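Long-range contact in galactan 1,3-beta-galactosidase (Phanerochaete chrysosporium, PDB 7BYS), which probably cleaves beta-1,3-linked galactan chains from their ends as a family 43 exo-galactanase, and carries a calcium-containing carbohydrate-binding module: residues F34-V48 with I74-I86. Sequence-based numbering, arbitrary orientation.
Sequences FGEDKSHNSALFKAV and ISTSNVVERPKVI
Phe45 lies with one ring face against Val80, whose CG2 sits 3.5 Å above the ring plane and off-centre toward the rim, a CH-pi contact. Phe45 CG stands anti to the backbone N (chi1 -178°), which carries the ring there, and Phe45 CD2 lies 3.3 Å from Ile74 O, in the ring plane at its edge. Phe45 N donates to Asn78 O at 2.8 Å, but the bond is bent (135° at the hydrogen). Val48 crosses Val80 at about a right angle and reaches Pro83 with CG1. Farther along, Val85 CG2 stands over the centre of the Phe34 ring, 3.6 Å from the centroid, while Pro83 CG packs on Gly35 CA. Glu36 reaches across: OE2 takes Arg82 N on its anti lone pair at 2.8 Å, while OE1 forms a salt bridge with Lys38 NZ, which approaches from above the carboxylate plane. Replacing Glu36 by alanine is likely to leave Arg82 N without its acceptor and Lys38 without its salt-bridge mate. A water joins Lys38 NZ, Ala43 O and Glu81 OE2, the last also bonded to Tyr105. Glu81 and Arg82 bind galactose in another structure of this protein, the sugar being absent here; Arg82 NH1 is hydrogen-bonded to Asn243 O. Strands 30-36 and 79-88 run nearly antiparallel but belong to successive four-stranded sheets, blades of the GH43 beta-propeller; strand 79-88 edges its own, where Phe98 of strand 93-101 also touches Val80.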
loop_
_atom_site.group_PDB
_atom_site.type_symbol
_atom_site.label_atom_id
_atom_site.label_comp_id
_atom_site.label_asym_id
_atom_site.label_seq_id
_atom_site.Cartn_x
_atom_site.Cartn_y
_atom_site.Cartn_z
ATOM N N PHE A 34 -1.476 -10.174 7.860
ATOM C CA PHE A 34 -1.282 -9.569 9.166
ATOM C C PHE A 34 -1.011 -8.087 8.988
ATOM O O PHE A 34 -0.357 -7.680 8.030
ATOM C CB PHE A 34 -0.066 -10.177 9.868
ATOM C CG PHE A 34 -0.157 -11.654 10.062
ATOM C CD1 PHE A 34 0.312 -12.527 9.098
ATOM C CD2 PHE A 34 -0.710 -12.171 11.215
ATOM C CE1 PHE A 34 0.222 -13.904 9.274
ATOM C CE2 PHE A 34 -0.806 -13.548 11.392
ATOM C CZ PHE A 34 -0.345 -14.410 10.425
ATOM N N GLY A 35 -1.488 -7.280 9.923
ATOM C CA GLY A 35 -1.192 -5.867 9.797
ATOM C C GLY A 35 -1.536 -5.122 11.061
ATOM O O GLY A 35 -2.008 -5.697 12.044
ATOM N N GLU A 36 -1.280 -3.818 11.016
ATOM C CA GLU A 36 -1.603 -2.927 12.129
ATOM C C GLU A 36 -3.085 -2.567 12.096
ATOM O O GLU A 36 -3.593 -2.077 11.083
ATOM C CB GLU A 36 -0.778 -1.646 12.009
ATOM C CG GLU A 36 0.710 -1.885 11.850
ATOM C CD GLU A 36 1.396 -0.770 11.083
ATOM O OE1 GLU A 36 0.771 0.290 10.861
ATOM O OE2 GLU A 36 2.551 -0.948 10.663
ATOM N N ASP A 37 -3.777 -2.775 13.221
ATOM C CA ASP A 37 -5.161 -2.319 13.357
ATOM C C ASP A 37 -5.121 -0.858 13.783
ATOM O O ASP A 37 -4.673 -0.536 14.882
ATOM C CB ASP A 37 -5.882 -3.177 14.394
ATOM C CG ASP A 37 -7.352 -2.818 14.549
ATOM O OD1 ASP A 37 -7.774 -1.731 14.110
ATOM O OD2 ASP A 37 -8.099 -3.634 15.128
ATOM N N LYS A 38 -5.572 0.035 12.911
ATOM C CA LYS A 38 -5.565 1.458 13.222
ATOM C C LYS A 38 -6.983 2.015 13.282
ATOM O O LYS A 38 -7.201 3.189 13.005
ATOM C CB LYS A 38 -4.702 2.226 12.223
ATOM C CG LYS A 38 -3.232 1.814 12.280
ATOM C CD LYS A 38 -2.366 2.579 11.281
ATOM C CE LYS A 38 -1.108 3.151 11.950
ATOM N NZ LYS A 38 -0.306 2.135 12.710
ATOM N N SER A 39 -7.954 1.187 13.681
ATOM C CA SER A 39 -9.359 1.568 13.550
ATOM C C SER A 39 -9.749 2.747 14.429
ATOM O O SER A 39 -10.796 3.355 14.186
ATOM C CB SER A 39 -10.268 0.382 13.848
ATOM O OG SER A 39 -10.005 -0.105 15.142
ATOM N N HIS A 40 -8.957 3.086 15.442
ATOM C CA HIS A 40 -9.249 4.281 16.223
ATOM C C HIS A 40 -8.306 5.437 15.900
ATOM O O HIS A 40 -8.117 6.350 16.714
ATOM C CB HIS A 40 -9.368 3.960 17.710
ATOM C CG HIS A 40 -10.569 3.120 18.025
ATOM N ND1 HIS A 40 -10.520 2.015 18.849
ATOM C CD2 HIS A 40 -11.848 3.206 17.587
ATOM C CE1 HIS A 40 -11.724 1.470 18.921
ATOM N NE2 HIS A 40 -12.547 2.173 18.164
ATOM N N ASN A 41 -7.739 5.420 14.693
ATOM C CA ASN A 41 -6.957 6.526 14.152
ATOM C C ASN A 41 -5.752 6.852 15.020
ATOM O O ASN A 41 -5.340 8.008 15.127
ATOM C CB ASN A 41 -7.821 7.761 13.888
ATOM C CG ASN A 41 -8.994 7.453 12.989
ATOM O OD1 ASN A 41 -8.828 6.903 11.897
ATOM N ND2 ASN A 41 -10.196 7.780 13.448
ATOM N N SER A 42 -5.191 5.831 15.647
ATOM C CA SER A 42 -4.046 5.966 16.526
ATOM C C SER A 42 -2.793 5.434 15.843
ATOM O O SER A 42 -2.852 4.510 15.027
ATOM C CB SER A 42 -4.279 5.181 17.815
ATOM O OG SER A 42 -3.156 5.252 18.671
ATOM N N ALA A 43 -1.659 6.044 16.175
ATOM C CA ALA A 43 -0.361 5.512 15.795
ATOM C C ALA A 43 0.129 4.454 16.770
ATOM O O ALA A 43 1.139 3.791 16.492
ATOM C CB ALA A 43 0.662 6.650 15.717
ATOM N N LEU A 44 -0.569 4.275 17.889
ATOM C CA LEU A 44 -0.156 3.379 18.955
ATOM C C LEU A 44 -0.824 2.021 18.789
ATOM O O LEU A 44 -1.739 1.838 17.990
ATOM C CB LEU A 44 -0.509 3.990 20.311
ATOM C CG LEU A 44 -0.028 5.434 20.473
ATOM C CD1 LEU A 44 -0.482 6.026 21.805
ATOM C CD2 LEU A 44 1.484 5.490 20.336
ATOM N N PHE A 45 -0.361 1.061 19.578
ATOM C CA PHE A 45 -0.713 -0.332 19.350
ATOM C C PHE A 45 -2.129 -0.627 19.825
ATOM O O PHE A 45 -2.454 -0.429 21.005
ATOM C CB PHE A 45 0.281 -1.225 20.077
ATOM C CG PHE A 45 0.050 -2.696 19.872
ATOM C CD1 PHE A 45 -0.269 -3.199 18.616
ATOM C CD2 PHE A 45 0.192 -3.584 20.927
ATOM C CE1 PHE A 45 -0.448 -4.548 18.422
ATOM C CE2 PHE A 45 0.011 -4.941 20.731
ATOM C CZ PHE A 45 -0.320 -5.421 19.483
ATOM N N LYS A 46 -2.961 -1.112 18.908
ATOM C CA LYS A 46 -4.249 -1.705 19.224
ATOM C C LYS A 46 -4.252 -3.210 19.015
ATOM O O LYS A 46 -4.657 -3.952 19.911
ATOM C CB LYS A 46 -5.359 -1.067 18.378
ATOM C CG LYS A 46 -6.730 -1.695 18.616
ATOM C CD LYS A 46 -7.805 -0.982 17.811
ATOM C CE LYS A 46 -9.152 -1.672 17.955
ATOM N NZ LYS A 46 -9.760 -1.405 19.288
ATOM N N ALA A 47 -3.803 -3.683 17.846
ATOM C CA ALA A 47 -3.703 -5.116 17.604
ATOM C C ALA A 47 -2.919 -5.355 16.327
ATOM O O ALA A 47 -2.857 -4.493 15.442
ATOM C CB ALA A 47 -5.088 -5.757 17.468
ATOM N N VAL A 48 -2.326 -6.544 16.234
ATOM C CA VAL A 48 -1.951 -7.111 14.941
ATOM C C VAL A 48 -3.139 -7.962 14.509
ATOM O O VAL A 48 -3.473 -8.947 15.175
ATOM C CB VAL A 48 -0.664 -7.944 15.019
ATOM C CG1 VAL A 48 -0.390 -8.618 13.663
ATOM C CG2 VAL A 48 0.526 -7.076 15.414
ATOM N N ILE A 74 4.679 -3.760 24.408
ATOM C CA ILE A 74 3.519 -3.896 23.532
ATOM C C ILE A 74 2.248 -3.434 24.235
ATOM O O ILE A 74 1.165 -3.979 24.007
ATOM C CB ILE A 74 3.377 -5.306 22.921
ATOM C CG1 ILE A 74 3.130 -6.382 23.989
ATOM C CG2 ILE A 74 4.602 -5.638 22.051
ATOM C CD1 ILE A 74 2.475 -7.626 23.413
ATOM N N SER A 75 2.370 -2.403 25.073
ATOM C CA SER A 75 1.196 -1.751 25.634
ATOM C C SER A 75 0.515 -0.867 24.584
ATOM O O SER A 75 1.050 -0.608 23.500
ATOM C CB SER A 75 1.601 -0.867 26.812
ATOM O OG SER A 75 2.221 0.321 26.354
ATOM N N THR A 76 -0.692 -0.388 24.919
ATOM C CA THR A 76 -1.412 0.511 24.016
ATOM C C THR A 76 -0.800 1.899 23.946
ATOM O O THR A 76 -1.326 2.749 23.218
ATOM C CB THR A 76 -2.885 0.637 24.412
ATOM O OG1 THR A 76 -2.981 1.081 25.774
ATOM C CG2 THR A 76 -3.587 -0.677 24.266
ATOM N N SER A 77 0.275 2.158 24.682
ATOM C CA SER A 77 1.018 3.407 24.576
ATOM C C SER A 77 2.300 3.256 23.767
ATOM O O SER A 77 3.063 4.220 23.643
ATOM C CB SER A 77 1.342 3.950 25.970
ATOM O OG SER A 77 0.178 3.996 26.771
ATOM N N ASN A 78 2.549 2.075 23.203
ATOM C CA ASN A 78 3.760 1.808 22.442
ATOM C C ASN A 78 3.420 1.606 20.970
ATOM O O ASN A 78 2.251 1.599 20.576
ATOM C CB ASN A 78 4.478 0.586 23.007
ATOM C CG ASN A 78 5.224 0.894 24.281
ATOM O OD1 ASN A 78 4.782 0.547 25.373
ATOM N ND2 ASN A 78 6.363 1.551 24.149
ATOM N N VAL A 79 4.467 1.418 20.171
ATOM C CA VAL A 79 4.367 1.281 18.721
ATOM C C VAL A 79 4.645 -0.169 18.337
ATOM O O VAL A 79 5.648 -0.755 18.766
ATOM C CB VAL A 79 5.349 2.230 18.020
ATOM C CG1 VAL A 79 5.437 1.908 16.541
ATOM C CG2 VAL A 79 4.931 3.686 18.237
ATOM N N VAL A 80 3.750 -0.751 17.542
ATOM C CA VAL A 80 3.949 -2.071 16.946
ATOM C C VAL A 80 3.642 -1.908 15.469
ATOM O O VAL A 80 2.489 -1.641 15.105
ATOM C CB VAL A 80 3.033 -3.133 17.569
ATOM C CG1 VAL A 80 3.080 -4.419 16.743
ATOM C CG2 VAL A 80 3.435 -3.415 19.012
ATOM N N GLU A 81 4.666 -2.046 14.615
ATOM C CA GLU A 81 4.510 -1.723 13.205
ATOM C C GLU A 81 5.058 -2.829 12.320
ATOM O O GLU A 81 5.982 -3.555 12.698
ATOM C CB GLU A 81 5.192 -0.393 12.839
ATOM C CG GLU A 81 4.390 0.825 13.334
ATOM C CD GLU A 81 5.090 2.153 13.122
ATOM O OE1 GLU A 81 6.231 2.173 12.627
ATOM O OE2 GLU A 81 4.492 3.195 13.463
ATOM N N ARG A 82 4.483 -2.918 11.125
ATOM C CA ARG A 82 4.980 -3.761 10.047
ATOM C C ARG A 82 5.208 -5.224 10.463
ATOM O O ARG A 82 6.295 -5.760 10.291
ATOM C CB ARG A 82 6.230 -3.164 9.413
ATOM C CG ARG A 82 5.947 -1.808 8.756
ATOM C CD ARG A 82 7.197 -1.154 8.171
ATOM N NE ARG A 82 6.875 0.165 7.613
ATOM C CZ ARG A 82 6.300 0.372 6.432
ATOM N NH1 ARG A 82 6.008 -0.636 5.621
ATOM N NH2 ARG A 82 6.045 1.616 6.045
ATOM N N PRO A 83 4.182 -5.885 11.008
ATOM C CA PRO A 83 4.344 -7.292 11.381
ATOM C C PRO A 83 4.641 -8.155 10.159
ATOM O O PRO A 83 4.204 -7.869 9.045
ATOM C CB PRO A 83 2.981 -7.652 11.978
ATOM C CG PRO A 83 2.016 -6.750 11.228
ATOM C CD PRO A 83 2.771 -5.454 11.079
ATOM N N LYS A 84 5.399 -9.223 10.388
ATOM C CA LYS A 84 5.772 -10.186 9.355
ATOM C C LYS A 84 5.770 -11.545 10.040
ATOM O O LYS A 84 6.157 -11.639 11.206
ATOM C CB LYS A 84 7.197 -9.887 8.819
ATOM C CG LYS A 84 7.398 -8.466 8.262
ATOM C CD LYS A 84 6.719 -8.262 6.916
ATOM C CE LYS A 84 6.662 -6.773 6.577
ATOM N NZ LYS A 84 5.406 -6.104 7.094
ATOM N N VAL A 85 5.295 -12.585 9.357
ATOM C CA VAL A 85 5.207 -13.920 9.947
ATOM C C VAL A 85 5.762 -14.943 8.967
ATOM O O VAL A 85 5.397 -14.945 7.783
ATOM C CB VAL A 85 3.764 -14.296 10.335
ATOM C CG1 VAL A 85 3.737 -15.691 10.970
ATOM C CG2 VAL A 85 3.167 -13.280 11.301
ATOM N N ILE A 86 6.653 -15.800 9.462
ATOM C CA ILE A 86 7.162 -16.931 8.695
ATOM C C ILE A 86 7.037 -18.207 9.522
ATOM O O ILE A 86 7.032 -18.176 10.756
ATOM C CB ILE A 86 8.613 -16.724 8.203
ATOM C CG1 ILE A 86 9.558 -16.455 9.371
ATOM C CG2 ILE A 86 8.685 -15.603 7.158
ATOM C CD1 ILE A 86 11.013 -16.363 8.939
HETATM O O HOH W 1 1.857 3.300 14.028
HETATM O O HOH W 2 1.463 0.891 16.720
HETATM O O HOH W 3 -0.131 -2.872 15.090
#